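PDB 4Q8K: alginase from Pseudoalteromonas, which probably cleaves alginate by beta-elimination, as a lyase of polysaccharide lyase family 18. Local coordinates for residues Asn286-Asn291 against Asp295-Ala300; Ser241-Ser246 against Tyr329-Cys334. All blocks are in the same frame, centred on the assembly; numbering follows the deposited sequence.

Interaction 1. Residues Asn286-Asn291 against Asp295-Ala300; sequences NLRVVN and DVEVTA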
loop_
_atom_site.group_PDB
_atom_site.type_symbol
_atom_site.label_atom_id
_atom_site.label_comp_id
_atom_site.label_asym_id
_atom_site.label_seq_id
_atom_site.Cartn_x
_atom_site.Cartn_y
_atom_site.Cartn_z
ATOM N N ASN A 286 -8.599 -8.612 7.095
ATOM C CA ASN A 286 -9.532 -7.777 6.364
ATOM C C ASN A 286 -9.118 -6.320 6.438
ATOM O O ASN A 286 -8.807 -5.804 7.516
ATOM C CB ASN A 286 -10.950 -7.948 6.921
ATOM C CG ASN A 286 -12.014 -7.392 5.991
ATOM O OD1 ASN A 286 -12.369 -8.026 4.996
ATOM N ND2 ASN A 286 -12.533 -6.211 6.312
ATOM N N LEU A 287 -9.108 -5.659 5.285
ATOM C CA LEU A 287 -8.737 -4.256 5.206
ATOM C C LEU A 287 -9.902 -3.405 4.715
ATOM O O LEU A 287 -10.490 -3.686 3.677
ATOM C CB LEU A 287 -7.540 -4.061 4.265
ATOM C CG LEU A 287 -7.073 -2.615 4.073
ATOM C CD1 LEU A 287 -6.522 -2.025 5.354
ATOM C CD2 LEU A 287 -6.006 -2.565 2.969
ATOM N N ARG A 288 -10.232 -2.364 5.463
ATOM C CA ARG A 288 -11.232 -1.397 5.012
ATOM C C ARG A 288 -10.691 0.020 5.144
ATOM O O ARG A 288 -10.313 0.453 6.230
ATOM C CB ARG A 288 -12.552 -1.539 5.788
ATOM C CG ARG A 288 -13.686 -0.671 5.237
ATOM C CD ARG A 288 -15.054 -1.119 5.779
ATOM N NE ARG A 288 -16.167 -0.465 5.086
ATOM C CZ ARG A 288 -16.804 0.594 5.564
ATOM N NH1 ARG A 288 -17.804 1.156 4.890
ATOM N NH2 ARG A 288 -16.436 1.095 6.733
ATOM N N VAL A 289 -10.657 0.738 4.029
ATOM C CA VAL A 289 -10.192 2.112 4.014
ATOM C C VAL A 289 -11.331 2.989 3.540
ATOM O O VAL A 289 -11.885 2.763 2.465
ATOM C CB VAL A 289 -8.994 2.288 3.051
ATOM C CG1 VAL A 289 -8.531 3.730 3.032
ATOM C CG2 VAL A 289 -7.858 1.367 3.462
ATOM N N VAL A 290 -11.682 3.983 4.347
ATOM C CA VAL A 290 -12.739 4.914 3.983
ATOM C C VAL A 290 -12.216 6.336 3.958
ATOM O O VAL A 290 -11.560 6.777 4.898
ATOM C CB VAL A 290 -13.911 4.847 4.984
ATOM C CG1 VAL A 290 -15.026 5.782 4.546
ATOM C CG2 VAL A 290 -14.411 3.412 5.125
ATOM N N ASN A 291 -12.489 7.046 2.870
ATOM C CA ASN A 291 -12.258 8.472 2.819
ATOM C C ASN A 291 -13.605 9.159 2.778
ATOM O O ASN A 291 -14.227 9.221 1.725
ATOM C CB ASN A 291 -11.478 8.878 1.575
ATOM C CG ASN A 291 -11.412 10.384 1.415
ATOM O OD1 ASN A 291 -11.518 11.133 2.393
ATOM N ND2 ASN A 291 -11.256 10.839 0.181
ATOM N N ASP A 295 -12.048 12.851 5.864
ATOM C CA ASP A 295 -11.886 12.145 7.130
ATOM C C ASP A 295 -11.570 10.706 6.787
ATOM O O ASP A 295 -12.430 9.968 6.309
ATOM C CB ASP A 295 -13.165 12.218 7.977
ATOM C CG ASP A 295 -13.573 13.638 8.304
ATOM O OD1 ASP A 295 -12.708 14.530 8.323
ATOM O OD2 ASP A 295 -14.772 13.849 8.558
ATOM N N VAL A 296 -10.319 10.316 6.998
ATOM C CA VAL A 296 -9.859 9.012 6.535
ATOM C C VAL A 296 -9.761 8.022 7.682
ATOM O O VAL A 296 -9.137 8.308 8.697
ATOM C CB VAL A 296 -8.485 9.101 5.846
ATOM C CG1 VAL A 296 -7.968 7.710 5.519
ATOM C CG2 VAL A 296 -8.598 9.946 4.583
ATOM N N GLU A 297 -10.379 6.862 7.494
ATOM C CA GLU A 297 -10.407 5.804 8.483
ATOM C C GLU A 297 -9.928 4.477 7.905
ATOM O O GLU A 297 -10.334 4.091 6.807
ATOM C CB GLU A 297 -11.832 5.646 8.999
ATOM C CG GLU A 297 -12.058 4.421 9.838
ATOM C CD GLU A 297 -13.511 4.285 10.203
ATOM O OE1 GLU A 297 -13.834 4.437 11.395
ATOM O OE2 GLU A 297 -14.333 4.055 9.295
ATOM N N VAL A 298 -9.073 3.782 8.656
ATOM C CA VAL A 298 -8.593 2.460 8.273
ATOM C C VAL A 298 -8.951 1.451 9.348
ATOM O O VAL A 298 -8.759 1.719 10.538
ATOM C CB VAL A 298 -7.065 2.454 8.064
ATOM C CG1 VAL A 298 -6.584 1.065 7.612
ATOM C CG2 VAL A 298 -6.682 3.509 7.048
ATOM N N THR A 299 -9.472 0.300 8.927
ATOM C CA THR A 299 -9.822 -0.770 9.846
ATOM C C THR A 299 -9.181 -2.086 9.408
ATOM O O THR A 299 -9.270 -2.474 8.240
ATOM C CB THR A 299 -11.350 -0.971 9.925
ATOM O OG1 THR A 299 -11.973 0.244 10.351
ATOM C CG2 THR A 299 -11.708 -2.097 10.876
ATOM N N ALA A 300 -8.526 -2.759 10.345
ATOM C CA ALA A 300 -7.975 -4.083 10.104
ATOM C C ALA A 300 -7.795 -4.800 11.434
ATOM O O ALA A 300 -7.509 -4.160 12.450
ATOM C CB ALA A 300 -6.650 -3.996 9.338
HETATM O O HOH W 1 -11.546 -4.509 8.285
HETATM O O HOH W 2 -12.397 1.740 8.188
HETATM O O HOH W 3 -17.162 2.552 8.685
#
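The carbonyl oxygen of Arg288 takes three approaches: Thr299 N donates to Arg288 O at 2.8 Å, a water donates a second bond, and the CA-H of Val298 makes a softer contact. The return bond, from Arg288 N to Thr299 O, completes the first hydrogen-bonded pair of this antiparallel hairpin. Two residues along, Val290 and Glu297 form the second pair, and here Val290 N reaches Glu297 O almost straight, at 2.8 Å and 174°. The water on Arg288 O also lies 2.7 Å from Thr299 OG1, a hydroxyl that the first torsion (chi1 -59°) places beside its own backbone N and that bonds Ser304 as well. On the same face the Arg288 guanidinium lies over Val290 CG2, which sits 3.5 Å from its plane, off toward the rim. Arg288 NH2 and Glu297 OE2, 4.4 Å apart, stop short of a salt bridge; a water at the guanidinium edge links them. The other face is mostly apolar: Leu287, with CG anti to its N (chi1 179°), sends CD1 diagonally to Val298 CG1 at 3.8 Å, while Asn291 OD1, which accepts from Gly294 N in the turn, abuts Val296 CG2. This face looks into the sandwich, where Leu287 and Val289 meet strand 221-228 and Val296 and Val298 meet strand 257-265; within its own sheet the hairpin lies between strands 204-216 and 303-308.

Interaction 2. Residues Ser241-Ser246 against Tyr329-Cys334; sequences SDTDES and YTLDKC. With CA (calcium ion), chain B; SO4 (sulfate ion), chain C.
Leu331 supplies the apolar part of the contact, closing the two methyls of its fork on the 241-246 loop. Its CD2 meets Thr243 CB at 3.9 Å, the two side chains running at about a right angle, while CD1 lies 4.2 Å from Glu245 CB. The first torsion of Leu331 (chi1 -59°) sets CG beside the backbone N, from where the methyls can reach across. Nearby, Asp244 CB rests on the carbonyl of Tyr329.

Polar links between the loops run partly through water: one water donates to Asp244 OD2 at 2.5 Å and, weakly, to Tyr329 O. The other carboxylate oxygen, Asp244 OD1, accepts from Ala253 N, and the Asp244 backbone also bonds Pro328.

Each loop is shaped by an ST turn. Thr243 OG1 accepts from Glu245 N at 3.0 Å, its torsion (chi1 75°) tucking the hydroxyl between the backbone N and the carbonyl carbon; Thr330 OG1 does the same for Asp332 N. With an alanine at Thr243, Glu245 N would probably be left without this acceptor, and the turn would be freer to shift against Leu331 CD2, which also packs on the lost hydroxyl.

Metal and ionic contacts extend the site beyond the two loops. Asp242 OD1 binds the calcium ion at 2.4 Å, in a site completed by Asp250, Val252, Asn255, Ile257 and a water that is also placed to donate to Thr243 O, tying the start of this loop to the segment leading into strand 257-265. Glu245, extended beyond CG, carries OE1 to salt bridges with Arg263 and Lys273. Lys333 NZ reaches a sulfate, probably from the crystallisation liquor, by a weak 3.5 Å bond to its O2; Lys221 and Tyr239 hold the same anion.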
loop_
_atom_site.group_PDB
_atom_site.type_symbol
_atom_site.label_atom_id
_atom_site.label_comp_id
_atom_site.label_asym_id
_atom_site.label_seq_id
_atom_site.Cartn_x
_atom_site.Cartn_y
_atom_site.Cartn_z
ATOM N N SER A 241 4.906 -4.679 7.539
ATOM C CA SER A 241 6.284 -4.256 7.790
ATOM C C SER A 241 6.976 -5.085 8.867
ATOM O O SER A 241 6.435 -5.273 9.953
ATOM C CB SER A 241 6.275 -2.775 8.200
ATOM O OG SER A 241 7.550 -2.316 8.593
ATOM N N ASP A 242 8.194 -5.539 8.576
ATOM C CA ASP A 242 8.933 -6.385 9.513
ATOM C C ASP A 242 10.224 -5.687 9.930
ATOM O O ASP A 242 11.309 -6.230 9.755
ATOM C CB ASP A 242 9.219 -7.762 8.888
ATOM C CG ASP A 242 9.819 -8.762 9.879
ATOM O OD1 ASP A 242 9.783 -8.483 11.089
ATOM O OD2 ASP A 242 10.324 -9.827 9.456
ATOM N N THR A 243 10.100 -4.479 10.466
ATOM C CA THR A 243 11.267 -3.665 10.815
ATOM C C THR A 243 11.381 -3.391 12.306
ATOM O O THR A 243 10.526 -3.795 13.098
ATOM C CB THR A 243 11.237 -2.284 10.137
ATOM O OG1 THR A 243 10.280 -1.454 10.809
ATOM C CG2 THR A 243 10.888 -2.407 8.653
ATOM N N ASP A 244 12.436 -2.666 12.670
ATOM C CA ASP A 244 12.681 -2.284 14.057
ATOM C C ASP A 244 12.094 -0.915 14.377
ATOM O O ASP A 244 12.392 -0.343 15.427
ATOM C CB ASP A 244 14.191 -2.256 14.337
ATOM C CG ASP A 244 14.640 -3.345 15.296
ATOM O OD1 ASP A 244 13.803 -4.168 15.713
ATOM O OD2 ASP A 244 15.850 -3.384 15.620
ATOM N N GLU A 245 11.273 -0.368 13.479
ATOM C CA GLU A 245 10.672 0.928 13.766
ATOM C C GLU A 245 9.816 0.781 15.006
ATOM O O GLU A 245 8.977 -0.117 15.081
ATOM C CB GLU A 245 9.818 1.448 12.610
ATOM C CG GLU A 245 9.071 2.730 12.981
ATOM C CD GLU A 245 8.311 3.357 11.824
ATOM O OE1 GLU A 245 7.450 4.218 12.103
ATOM O OE2 GLU A 245 8.581 3.002 10.650
ATOM N N SER A 246 10.031 1.651 15.987
ATOM C CA SER A 246 9.302 1.544 17.246
ATOM C C SER A 246 7.870 2.074 17.137
ATOM O O SER A 246 7.544 2.830 16.222
ATOM C CB SER A 246 10.047 2.276 18.370
ATOM O OG SER A 246 10.165 3.665 18.101
ATOM N N TYR A 329 16.617 -3.341 9.968
ATOM C CA TYR A 329 17.311 -3.055 11.221
ATOM C C TYR A 329 17.609 -1.575 11.413
ATOM O O TYR A 329 17.374 -1.023 12.486
ATOM C CB TYR A 329 18.629 -3.838 11.307
ATOM C CG TYR A 329 18.427 -5.326 11.433
ATOM C CD1 TYR A 329 18.135 -5.895 12.661
ATOM C CD2 TYR A 329 18.517 -6.158 10.326
ATOM C CE1 TYR A 329 17.942 -7.258 12.786
ATOM C CE2 TYR A 329 18.323 -7.526 10.444
ATOM C CZ TYR A 329 18.037 -8.066 11.679
ATOM O OH TYR A 329 17.835 -9.422 11.820
ATOM N N THR A 330 18.136 -0.941 10.371
ATOM C CA THR A 330 18.623 0.433 10.463
ATOM C C THR A 330 17.646 1.444 9.873
ATOM O O THR A 330 17.792 2.651 10.068
ATOM C CB THR A 330 19.957 0.594 9.720
ATOM O OG1 THR A 330 19.744 0.407 8.318
ATOM C CG2 THR A 330 20.974 -0.422 10.220
ATOM N N LEU A 331 16.700 0.962 9.095
ATOM C CA LEU A 331 15.766 1.822 8.397
ATOM C C LEU A 331 16.401 2.681 7.339
ATOM O O LEU A 331 15.786 3.584 6.855
ATOM C CB LEU A 331 15.039 2.734 9.380
ATOM C CG LEU A 331 14.256 2.029 10.469
ATOM C CD1 LEU A 331 13.530 3.024 11.353
ATOM C CD2 LEU A 331 13.293 1.031 9.898
ATOM N N ASP A 332 17.645 2.401 7.001
ATOM C CA ASP A 332 18.268 3.108 5.909
ATOM C C ASP A 332 17.692 2.658 4.586
ATOM O O ASP A 332 17.427 1.516 4.384
ATOM C CB ASP A 332 19.754 2.888 5.898
ATOM C CG ASP A 332 20.479 3.854 6.761
ATOM O OD1 ASP A 332 19.900 4.849 7.258
ATOM O OD2 ASP A 332 21.653 3.605 6.949
ATOM N N LYS A 333 17.512 3.598 3.702
ATOM C CA LYS A 333 17.026 3.256 2.402
ATOM C C LYS A 333 18.129 2.581 1.603
ATOM O O LYS A 333 19.283 2.793 1.820
ATOM C CB LYS A 333 16.517 4.490 1.692
ATOM C CG LYS A 333 15.529 5.315 2.489
ATOM C CD LYS A 333 14.113 4.885 2.231
ATOM C CE LYS A 333 13.319 4.830 3.529
ATOM N NZ LYS A 333 11.999 4.145 3.433
ATOM N N CYS A 334 17.723 1.743 0.695
ATOM C CA CYS A 334 18.669 1.093 -0.207
ATOM C C CYS A 334 18.325 1.399 -1.661
ATOM O O CYS A 334 17.157 1.390 -2.041
ATOM C CB CYS A 334 18.654 -0.418 0.002
ATOM S SG CYS A 334 19.957 -1.262 -0.936
HETATM CA CA CA B . 8.735 -8.049 13.171
HETATM S S SO4 C . 8.540 5.456 6.060
HETATM O O1 SO4 C . 8.368 4.159 6.686
HETATM O O2 SO4 C . 9.946 5.688 5.743
HETATM O O3 SO4 C . 7.744 5.441 4.831
HETATM O O4 SO4 C . 8.055 6.516 6.944
HETATM O O HOH W 4 8.315 -5.588 12.964
HETATM O O HOH W 5 17.584 -1.613 15.775
#

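In the fold
Interaction 1 is nested along the chain inside the span that interaction 2 closes: 241-246 comes first, then the hairpin 286-291 and 295-300, then 329-334. Their centres are 24 Å apart and their nearest atoms about 12 Å, so they do not touch. Interaction 1 belongs to the seven-stranded antiparallel sheet; interaction 2 joins loops that follow strands 234-241 and 321-324 of the facing sheet. Strands 221-228 and 257-265 of that second sheet are touched by both, by the hairpin's inward side chains and by the 241-246 loop. One contact thus belongs to the sandwich body, consistent with a concanavalin-like lyase domain, the other to its calcium-bearing loop periphery.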